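Local coordinates for protein CTP:phosphocholine Cytidylyltransferase (Streptococcus pneumoniae, PDB 1JYK) that transfers the cytidylyl group of CTP to phosphocholine, probably yielding CDP-choline and pyrophosphate, at residues Y80-F85 with L96-K101; N106-L111 with K199-G204; L158-D163 with V226-G231. One frame throughout, in Å; residues are numbered along the deposited sequence.

In the fold
Following strand 74-78, the chain enters loop 80-85, passes through helix 87-92 and comes back along strand 95-98, so contact 1 closes a short beta-alpha-beta excursion. Segment 106-111 comes soon afterwards, and contacts 1 and 2 touch through Asn99 ND2 and Ser110 OG, 2.9 Å apart, and through Tyr109, which packs on Asn99 and Lys101. Contact 2 is completed only by residues 199-204, at the end of helix 187-201. Segment 158-163 falls inside that span and meets 226-231 beyond it, so contacts 2 and 3 cross. Contact 3 joins a two-stranded hairpin to the main sheet, on the other side of the chain's centre from contact 1, about 33 Å away between centres.

Contact 1: Y80-F85 with L96-K101; sequences YLKEQF and LVFNDK
Lys82 brings CD, CE and NZ over one face of the Phe98 ring. Its CG stands between the backbone N and the carbonyl carbon (chi1 70°), and a bend at the last torsion (chi4 -62°) folds the amine back over the aromatic. CD comes down near the rim, 3.3 Å from Phe98 CD2, and makes a CH-pi contact. NZ lies further along, 4.1 Å from the centroid of the Phe98 ring and 20° off its normal, a cation-pi pair. Methylene and ammonium thus share one face, while the backbone N of Asp100 sits 3.8 Å above the plane of the Phe98 ring on the opposite face, near the rim. Three residues on, Phe85 closes the 3-10 turn with a backbone bond from Phe85 N to Lys82 O of 2.9 Å. Its contact with the strand is made at the root of the residue: Leu96 CD1 lies 3.7 Å from Phe85 O and 4.0 Å from Phe85 CB, while the Phe85 ring turns from Leu96 and touches Pro47 and Val78. No hydrogen bond links the two segments; they meet through side-chain packing and the cation-pi pair. This is the beta-alpha-beta layout of a nucleotidyltransferase core: loop 80-85 leaves strand 74-78 for helix 87-92, and strand 95-98 runs parallel beside 74-78, with Leu96 also on Ile76.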
loop_
_atom_site.group_PDB
_atom_site.type_symbol
_atom_site.label_atom_id
_atom_site.label_comp_id
_atom_site.label_asym_id
_atom_site.label_seq_id
_atom_site.Cartn_x
_atom_site.Cartn_y
_atom_site.Cartn_z
ATOM N N TYR A 80 15.429 3.029 0.711
ATOM C CA TYR A 80 15.994 4.207 1.354
ATOM C C TYR A 80 16.218 3.924 2.847
ATOM O O TYR A 80 15.278 3.555 3.555
ATOM C CB TYR A 80 15.023 5.377 1.180
ATOM C CG TYR A 80 15.463 6.657 1.837
ATOM C CD1 TYR A 80 14.669 7.273 2.809
ATOM C CD2 TYR A 80 16.663 7.270 1.482
ATOM C CE1 TYR A 80 15.059 8.465 3.408
ATOM C CE2 TYR A 80 17.064 8.461 2.073
ATOM C CZ TYR A 80 16.258 9.054 3.036
ATOM O OH TYR A 80 16.652 10.229 3.634
ATOM N N LEU A 81 17.458 4.092 3.313
ATOM C CA LEU A 81 17.825 3.848 4.719
ATOM C C LEU A 81 17.354 2.479 5.230
ATOM O O LEU A 81 16.955 2.331 6.393
ATOM C CB LEU A 81 17.265 4.964 5.617
ATOM C CG LEU A 81 17.630 6.410 5.241
ATOM C CD1 LEU A 81 16.910 7.391 6.154
ATOM C CD2 LEU A 81 19.134 6.597 5.343
ATOM N N LYS A 82 17.437 1.475 4.361
ATOM C CA LYS A 82 16.989 0.127 4.686
ATOM C C LYS A 82 17.569 -0.506 5.948
ATOM O O LYS A 82 16.906 -1.332 6.586
ATOM C CB LYS A 82 17.231 -0.801 3.495
ATOM C CG LYS A 82 18.686 -1.091 3.222
ATOM C CD LYS A 82 18.831 -2.025 2.031
ATOM C CE LYS A 82 20.271 -2.443 1.842
ATOM N NZ LYS A 82 21.116 -1.257 1.559
ATOM N N GLU A 83 18.787 -0.121 6.322
ATOM C CA GLU A 83 19.413 -0.701 7.508
ATOM C C GLU A 83 18.635 -0.430 8.801
ATOM O O GLU A 83 18.808 -1.128 9.798
ATOM C CB GLU A 83 20.863 -0.213 7.645
ATOM C CG GLU A 83 21.020 1.294 7.818
ATOM C CD GLU A 83 20.938 2.070 6.504
ATOM O OE1 GLU A 83 20.982 1.444 5.418
ATOM O OE2 GLU A 83 20.827 3.315 6.566
ATOM N N GLN A 84 17.762 0.572 8.783
ATOM C CA GLN A 84 16.982 0.879 9.973
ATOM C C GLN A 84 15.849 -0.123 10.175
ATOM O O GLN A 84 15.266 -0.194 11.256
ATOM C CB GLN A 84 16.432 2.307 9.893
ATOM C CG GLN A 84 17.535 3.368 10.004
ATOM C CD GLN A 84 17.010 4.785 10.139
ATOM O OE1 GLN A 84 15.972 5.024 10.761
ATOM N NE2 GLN A 84 17.735 5.737 9.560
ATOM N N PHE A 85 15.556 -0.910 9.139
ATOM C CA PHE A 85 14.487 -1.917 9.195
ATOM C C PHE A 85 14.937 -3.286 9.722
ATOM O O PHE A 85 14.108 -4.121 10.078
ATOM C CB PHE A 85 13.893 -2.143 7.800
ATOM C CG PHE A 85 13.090 -0.985 7.275
ATOM C CD1 PHE A 85 11.700 -0.973 7.388
ATOM C CD2 PHE A 85 13.719 0.084 6.646
ATOM C CE1 PHE A 85 10.949 0.092 6.879
ATOM C CE2 PHE A 85 12.976 1.152 6.134
ATOM C CZ PHE A 85 11.589 1.152 6.253
ATOM N N LEU A 96 12.508 -8.974 4.669
ATOM C CA LEU A 96 12.831 -7.701 4.036
ATOM C C LEU A 96 13.338 -7.956 2.625
ATOM O O LEU A 96 14.149 -8.857 2.412
ATOM C CB LEU A 96 13.897 -6.948 4.845
ATOM C CG LEU A 96 13.607 -6.701 6.335
ATOM C CD1 LEU A 96 14.760 -5.933 6.970
ATOM C CD2 LEU A 96 12.307 -5.920 6.489
ATOM N N VAL A 97 12.841 -7.180 1.664
ATOM C CA VAL A 97 13.266 -7.307 0.271
ATOM C C VAL A 97 13.803 -5.954 -0.197
ATOM O O VAL A 97 13.076 -4.952 -0.227
ATOM C CB VAL A 97 12.104 -7.754 -0.634
ATOM C CG1 VAL A 97 12.569 -7.846 -2.081
ATOM C CG2 VAL A 97 11.584 -9.093 -0.167
ATOM N N PHE A 98 15.081 -5.933 -0.558
ATOM C CA PHE A 98 15.745 -4.710 -0.993
ATOM C C PHE A 98 15.453 -4.310 -2.432
ATOM O O PHE A 98 15.633 -5.094 -3.355
ATOM C CB PHE A 98 17.260 -4.861 -0.800
ATOM C CG PHE A 98 18.056 -3.652 -1.213
ATOM C CD1 PHE A 98 19.314 -3.801 -1.783
ATOM C CD2 PHE A 98 17.555 -2.368 -1.026
ATOM C CE1 PHE A 98 20.061 -2.688 -2.160
ATOM C CE2 PHE A 98 18.296 -1.246 -1.401
ATOM C CZ PHE A 98 19.550 -1.408 -1.969
ATOM N N ASN A 99 14.996 -3.077 -2.607
ATOM C CA ASN A 99 14.711 -2.530 -3.925
ATOM C C ASN A 99 15.762 -1.450 -4.176
ATOM O O ASN A 99 15.634 -0.322 -3.695
ATOM C CB ASN A 99 13.314 -1.910 -3.963
ATOM C CG ASN A 99 13.055 -1.149 -5.252
ATOM O OD1 ASN A 99 13.901 -1.123 -6.145
ATOM N ND2 ASN A 99 11.882 -0.528 -5.358
ATOM N N ASP A 100 16.803 -1.796 -4.928
ATOM C CA ASP A 100 17.869 -0.843 -5.197
ATOM C C ASP A 100 17.497 0.251 -6.193
ATOM O O ASP A 100 18.256 1.201 -6.391
ATOM C CB ASP A 100 19.125 -1.578 -5.663
ATOM C CG ASP A 100 18.969 -2.180 -7.034
ATOM O OD1 ASP A 100 19.562 -1.641 -7.989
ATOM O OD2 ASP A 100 18.258 -3.193 -7.155
ATOM N N LYS A 101 16.334 0.132 -6.819
ATOM C CA LYS A 101 15.901 1.156 -7.764
ATOM C C LYS A 101 14.878 2.069 -7.096
ATOM O O LYS A 101 14.178 2.821 -7.766
ATOM C CB LYS A 101 15.273 0.516 -9.007
ATOM C CG LYS A 101 16.013 -0.701 -9.539
ATOM C CD LYS A 101 17.492 -0.425 -9.711
ATOM C CE LYS A 101 17.728 0.667 -10.730
ATOM N NZ LYS A 101 18.428 0.138 -11.928
#

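Contact 2: N106-L111 with K199-G204; sequences NNFYSL and KAYVSG
Phe108 sets the far end of its ring against Ala200 and Tyr201, in a small aromatic cluster where the first turn of helix 108-112 meets the last turn of helix 187-201. Phe108 CE2 lies 3.9 Å from Ala200 CB, and Phe108 CZ reaches in beside the next residue, 4.0 Å from Tyr201 CB. The Phe108 and Tyr201 side chains cross at about a right angle. Tyr109 meets the same tyrosine differently. Both tyrosines carry CG anti to the backbone N (chi1 -168° in Tyr109, -171° in Tyr201), and their side chains cross at a slant with ring planes 29° apart. The rings are slid past one another, 5.9 Å between the Tyr109 and Tyr201 centroids, so overlap is slight. Tyr109 CE1 meets the hydroxyl end of Tyr201, 3.6 Å from Tyr201 OH and 3.8 Å from Tyr201 CE1. No hydrogen bond spans the contact. The cluster extends beyond the two segments: Phe206 meets Tyr201 edge-to-face, Tyr105 meets Tyr109 in the same way, and Met214 of helix 213-216 touches both Phe108 and Ala200. This is plain helix-to-helix packing, joining residues far apart in sequence. Helical geometry is lost at Val202, just after the contact, and the Ser203 hydroxyl donates to a carbonyl of the last turn, with Ser203 OG 2.7 Å from Lys199 O.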
loop_
_atom_site.group_PDB
_atom_site.type_symbol
_atom_site.label_atom_id
_atom_site.label_comp_id
_atom_site.label_asym_id
_atom_site.label_seq_id
_atom_site.Cartn_x
_atom_site.Cartn_y
_atom_site.Cartn_z
ATOM N N ASN A 106 9.623 4.056 -10.270
ATOM C CA ASN A 106 8.435 4.302 -9.470
ATOM C C ASN A 106 8.145 2.978 -8.756
ATOM O O ASN A 106 8.800 1.972 -9.044
ATOM C CB ASN A 106 7.272 4.705 -10.372
ATOM C CG ASN A 106 6.325 5.676 -9.704
ATOM O OD1 ASN A 106 6.179 5.677 -8.483
ATOM N ND2 ASN A 106 5.671 6.510 -10.503
ATOM N N ASN A 107 7.165 2.958 -7.851
ATOM C CA ASN A 107 6.899 1.742 -7.090
ATOM C C ASN A 107 6.361 0.508 -7.809
ATOM O O ASN A 107 6.075 -0.505 -7.167
ATOM C CB ASN A 107 6.058 2.067 -5.839
ATOM C CG ASN A 107 4.595 2.337 -6.141
ATOM O OD1 ASN A 107 4.119 2.172 -7.262
ATOM N ND2 ASN A 107 3.868 2.756 -5.115
ATOM N N PHE A 108 6.233 0.576 -9.133
ATOM C CA PHE A 108 5.796 -0.587 -9.911
ATOM C C PHE A 108 6.866 -1.657 -9.662
ATOM O O PHE A 108 6.578 -2.846 -9.501
ATOM C CB PHE A 108 5.773 -0.246 -11.414
ATOM C CG PHE A 108 5.983 -1.444 -12.331
ATOM C CD1 PHE A 108 7.263 -1.899 -12.644
ATOM C CD2 PHE A 108 4.898 -2.106 -12.890
ATOM C CE1 PHE A 108 7.450 -3.000 -13.500
ATOM C CE2 PHE A 108 5.075 -3.207 -13.747
ATOM C CZ PHE A 108 6.352 -3.652 -14.051
ATOM N N TYR A 109 8.114 -1.202 -9.630
ATOM C CA TYR A 109 9.250 -2.090 -9.441
ATOM C C TYR A 109 9.298 -2.719 -8.047
ATOM O O TYR A 109 9.793 -3.835 -7.878
ATOM C CB TYR A 109 10.547 -1.334 -9.741
ATOM C CG TYR A 109 11.745 -2.238 -9.848
ATOM C CD1 TYR A 109 11.828 -3.211 -10.846
ATOM C CD2 TYR A 109 12.773 -2.160 -8.913
ATOM C CE1 TYR A 109 12.914 -4.091 -10.904
ATOM C CE2 TYR A 109 13.859 -3.030 -8.959
ATOM C CZ TYR A 109 13.925 -3.991 -9.953
ATOM O OH TYR A 109 15.000 -4.852 -9.981
ATOM N N SER A 110 8.788 -2.010 -7.049
ATOM C CA SER A 110 8.761 -2.552 -5.700
ATOM C C SER A 110 7.887 -3.800 -5.713
ATOM O O SER A 110 8.235 -4.826 -5.131
ATOM C CB SER A 110 8.190 -1.523 -4.736
ATOM O OG SER A 110 9.179 -0.571 -4.386
ATOM N N LEU A 111 6.742 -3.713 -6.381
ATOM C CA LEU A 111 5.853 -4.858 -6.468
ATOM C C LEU A 111 6.436 -5.908 -7.420
ATOM O O LEU A 111 6.232 -7.107 -7.217
ATOM C CB LEU A 111 4.462 -4.434 -6.946
ATOM C CG LEU A 111 3.394 -5.537 -6.912
ATOM C CD1 LEU A 111 3.270 -6.117 -5.510
ATOM C CD2 LEU A 111 2.064 -4.962 -7.360
ATOM N N LYS A 199 4.753 -8.135 -18.791
ATOM C CA LYS A 199 4.675 -7.411 -20.058
ATOM C C LYS A 199 5.191 -5.981 -19.973
ATOM O O LYS A 199 5.933 -5.537 -20.846
ATOM C CB LYS A 199 3.231 -7.400 -20.581
ATOM C CG LYS A 199 3.037 -6.619 -21.884
ATOM C CD LYS A 199 1.556 -6.474 -22.230
ATOM C CE LYS A 199 0.981 -7.769 -22.809
ATOM N NZ LYS A 199 -0.211 -7.528 -23.678
ATOM N N ALA A 200 4.801 -5.253 -18.929
ATOM C CA ALA A 200 5.245 -3.874 -18.779
ATOM C C ALA A 200 6.750 -3.781 -18.551
ATOM O O ALA A 200 7.425 -2.927 -19.133
ATOM C CB ALA A 200 4.500 -3.210 -17.624
ATOM N N TYR A 201 7.275 -4.663 -17.703
ATOM C CA TYR A 201 8.698 -4.666 -17.378
ATOM C C TYR A 201 9.585 -4.946 -18.593
ATOM O O TYR A 201 10.704 -4.438 -18.684
ATOM C CB TYR A 201 8.973 -5.707 -16.292
ATOM C CG TYR A 201 10.370 -5.660 -15.702
ATOM C CD1 TYR A 201 10.874 -4.486 -15.137
ATOM C CD2 TYR A 201 11.179 -6.800 -15.684
ATOM C CE1 TYR A 201 12.151 -4.447 -14.565
ATOM C CE2 TYR A 201 12.455 -6.773 -15.117
ATOM C CZ TYR A 201 12.935 -5.596 -14.557
ATOM O OH TYR A 201 14.187 -5.561 -13.982
ATOM N N VAL A 202 9.082 -5.744 -19.528
ATOM C CA VAL A 202 9.865 -6.086 -20.714
ATOM C C VAL A 202 9.485 -5.357 -21.999
ATOM O O VAL A 202 9.924 -5.750 -23.082
ATOM C CB VAL A 202 9.791 -7.585 -21.000
ATOM C CG1 VAL A 202 10.659 -8.332 -20.019
ATOM C CG2 VAL A 202 8.365 -8.058 -20.915
ATOM N N SER A 203 8.676 -4.307 -21.880
ATOM C CA SER A 203 8.239 -3.546 -23.041
ATOM C C SER A 203 8.744 -2.111 -22.999
ATOM O O SER A 203 8.317 -1.272 -23.793
ATOM C CB SER A 203 6.713 -3.564 -23.126
ATOM O OG SER A 203 6.248 -4.873 -23.403
ATOM N N GLY A 204 9.658 -1.836 -22.069
ATOM C CA GLY A 204 10.223 -0.504 -21.937
ATOM C C GLY A 204 9.202 0.556 -21.569
ATOM O O GLY A 204 9.354 1.719 -21.934
#

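Contact 3: L158-D163 with V226-G231; sequences LVYGDD and VEELEG
Tyr160 carries CG between its backbone N and carbonyl carbon (chi1 60°), and Glu228 turns CG to the side of its backbone N (chi1 -59°) before extending; together these torsions bring phenol and carboxylate into contact. Tyr160 OH donates to Glu228 OE2 in a very short hydrogen bond of 2.5 Å. The acceptor oxygen lies in the plane of the ring, at its edge, and is also 3.4 Å from Tyr160 CE1. Ring and carboxylate planes stand 76° apart, so the carboxylate meets the phenol steeply turned rather than flat alongside it. Val226 covers one face of the ring: its CG2 methyl lies 3.7 Å from Tyr160 CD2, offset toward the rim, in a CH-pi contact. The other methyl sits further along toward the hydroxyl end of the ring, with Val226 CG1 4.0 Å from Tyr160 CZ. The CG2 methyl is shared, since Leu158 CD1 approaches it as well, 4.0 Å from Val226 CG2. Val226 therefore packs against the two residues of strand 157-160 that point toward it, Leu158 and Tyr160, and the ring is held by a methyl on a face and a carboxylate at its edge. The strand segments 158-160 and 226-228 run roughly perpendicular, their axes 9.8 Å apart at closest approach, so they pack by side chains and do not pair. Strand 157-160 forms a hairpin with 166-170, whose Val166 touches both Leu158 and Val226. Strand 224-228 runs parallel to 142-149 in the main sheet, and Arg177 of strand 176-177 packs on both Tyr160 and Glu228.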
loop_
_atom_site.group_PDB
_atom_site.type_symbol
_atom_site.label_atom_id
_atom_site.label_comp_id
_atom_site.label_asym_id
_atom_site.label_seq_id
_atom_site.Cartn_x
_atom_site.Cartn_y
_atom_site.Cartn_z
ATOM N N LEU A 158 -12.101 5.465 -7.378
ATOM C CA LEU A 158 -12.784 4.229 -7.726
ATOM C C LEU A 158 -14.183 4.474 -8.288
ATOM O O LEU A 158 -15.004 5.139 -7.657
ATOM C CB LEU A 158 -12.880 3.335 -6.482
ATOM C CG LEU A 158 -11.540 2.883 -5.886
ATOM C CD1 LEU A 158 -11.715 2.541 -4.412
ATOM C CD2 LEU A 158 -11.023 1.672 -6.660
ATOM N N VAL A 159 -14.448 3.929 -9.470
ATOM C CA VAL A 159 -15.757 4.071 -10.101
ATOM C C VAL A 159 -16.513 2.762 -9.895
ATOM O O VAL A 159 -16.070 1.711 -10.357
ATOM C CB VAL A 159 -15.622 4.337 -11.617
ATOM C CG1 VAL A 159 -16.995 4.280 -12.281
ATOM C CG2 VAL A 159 -14.959 5.688 -11.848
ATOM N N TYR A 160 -17.648 2.814 -9.207
ATOM C CA TYR A 160 -18.407 1.593 -8.961
ATOM C C TYR A 160 -19.901 1.803 -8.732
ATOM O O TYR A 160 -20.352 2.915 -8.445
ATOM C CB TYR A 160 -17.811 0.843 -7.762
ATOM C CG TYR A 160 -17.821 1.633 -6.471
ATOM C CD1 TYR A 160 -18.808 1.420 -5.505
ATOM C CD2 TYR A 160 -16.824 2.570 -6.197
ATOM C CE1 TYR A 160 -18.802 2.121 -4.289
ATOM C CE2 TYR A 160 -16.807 3.276 -4.987
ATOM C CZ TYR A 160 -17.800 3.042 -4.037
ATOM O OH TYR A 160 -17.781 3.721 -2.837
ATOM N N GLY A 161 -20.652 0.709 -8.851
ATOM C CA GLY A 161 -22.089 0.752 -8.668
ATOM C C GLY A 161 -22.578 0.017 -7.431
ATOM O O GLY A 161 -21.865 -0.096 -6.435
ATOM N N ASP A 162 -23.799 -0.506 -7.518
ATOM C CA ASP A 162 -24.450 -1.203 -6.411
ATOM C C ASP A 162 -23.793 -2.487 -5.932
ATOM O O ASP A 162 -23.981 -2.887 -4.783
ATOM C CB ASP A 162 -25.904 -1.505 -6.779
ATOM C CG ASP A 162 -26.677 -0.263 -7.182
ATOM O OD1 ASP A 162 -27.582 -0.381 -8.035
ATOM O OD2 ASP A 162 -26.382 0.831 -6.652
ATOM N N ASP A 163 -23.041 -3.142 -6.809
ATOM C CA ASP A 163 -22.381 -4.386 -6.444
ATOM C C ASP A 163 -20.967 -4.134 -5.933
ATOM O O ASP A 163 -20.223 -5.077 -5.657
ATOM C CB ASP A 163 -22.337 -5.335 -7.644
ATOM C CG ASP A 163 -21.570 -4.760 -8.816
ATOM O OD1 ASP A 163 -21.194 -3.567 -8.777
ATOM O OD2 ASP A 163 -21.344 -5.511 -9.787
ATOM N N VAL A 226 -14.907 -2.855 -3.912
ATOM C CA VAL A 226 -14.642 -1.771 -2.987
ATOM C C VAL A 226 -15.239 -2.020 -1.607
ATOM O O VAL A 226 -16.402 -2.406 -1.484
ATOM C CB VAL A 226 -15.203 -0.435 -3.534
ATOM C CG1 VAL A 226 -14.913 0.701 -2.566
ATOM C CG2 VAL A 226 -14.587 -0.132 -4.888
ATOM N N GLU A 227 -14.423 -1.816 -0.577
ATOM C CA GLU A 227 -14.861 -1.955 0.801
ATOM C C GLU A 227 -14.824 -0.528 1.328
ATOM O O GLU A 227 -13.756 0.015 1.594
ATOM C CB GLU A 227 -13.895 -2.840 1.584
ATOM C CG GLU A 227 -14.182 -2.922 3.081
ATOM C CD GLU A 227 -15.461 -3.673 3.405
ATOM O OE1 GLU A 227 -15.888 -4.527 2.592
ATOM O OE2 GLU A 227 -16.039 -3.407 4.480
ATOM N N GLU A 228 -15.998 0.087 1.448
ATOM C CA GLU A 228 -16.100 1.460 1.910
ATOM C C GLU A 228 -15.726 1.604 3.377
ATOM O O GLU A 228 -16.372 1.031 4.253
ATOM C CB GLU A 228 -17.517 1.973 1.682
ATOM C CG GLU A 228 -17.942 1.921 0.226
ATOM C CD GLU A 228 -19.272 2.609 -0.024
ATOM O OE1 GLU A 228 -20.138 2.551 0.872
ATOM O OE2 GLU A 228 -19.451 3.203 -1.110
ATOM N N LEU A 229 -14.674 2.373 3.637
ATOM C CA LEU A 229 -14.205 2.597 4.994
ATOM C C LEU A 229 -14.755 3.899 5.560
ATOM O O LEU A 229 -15.026 4.849 4.818
ATOM C CB LEU A 229 -12.674 2.668 5.025
ATOM C CG LEU A 229 -11.858 1.411 4.740
ATOM C CD1 LEU A 229 -10.378 1.746 4.814
ATOM C CD2 LEU A 229 -12.197 0.337 5.752
ATOM N N GLU A 230 -14.914 3.938 6.882
ATOM C CA GLU A 230 -15.376 5.141 7.556
ATOM C C GLU A 230 -14.240 6.146 7.413
ATOM O O GLU A 230 -13.066 5.781 7.480
ATOM C CB GLU A 230 -15.649 4.853 9.028
ATOM C CG GLU A 230 -16.746 3.817 9.237
ATOM C CD GLU A 230 -16.766 3.253 10.646
ATOM O OE1 GLU A 230 -17.597 3.714 11.459
ATOM O OE2 GLU A 230 -15.951 2.348 10.941
ATOM N N GLY A 231 -14.599 7.406 7.207
ATOM C CA GLY A 231 -13.622 8.463 7.011
ATOM C C GLY A 231 -12.322 8.471 7.795
ATOM O O GLY A 231 -11.272 8.766 7.229
#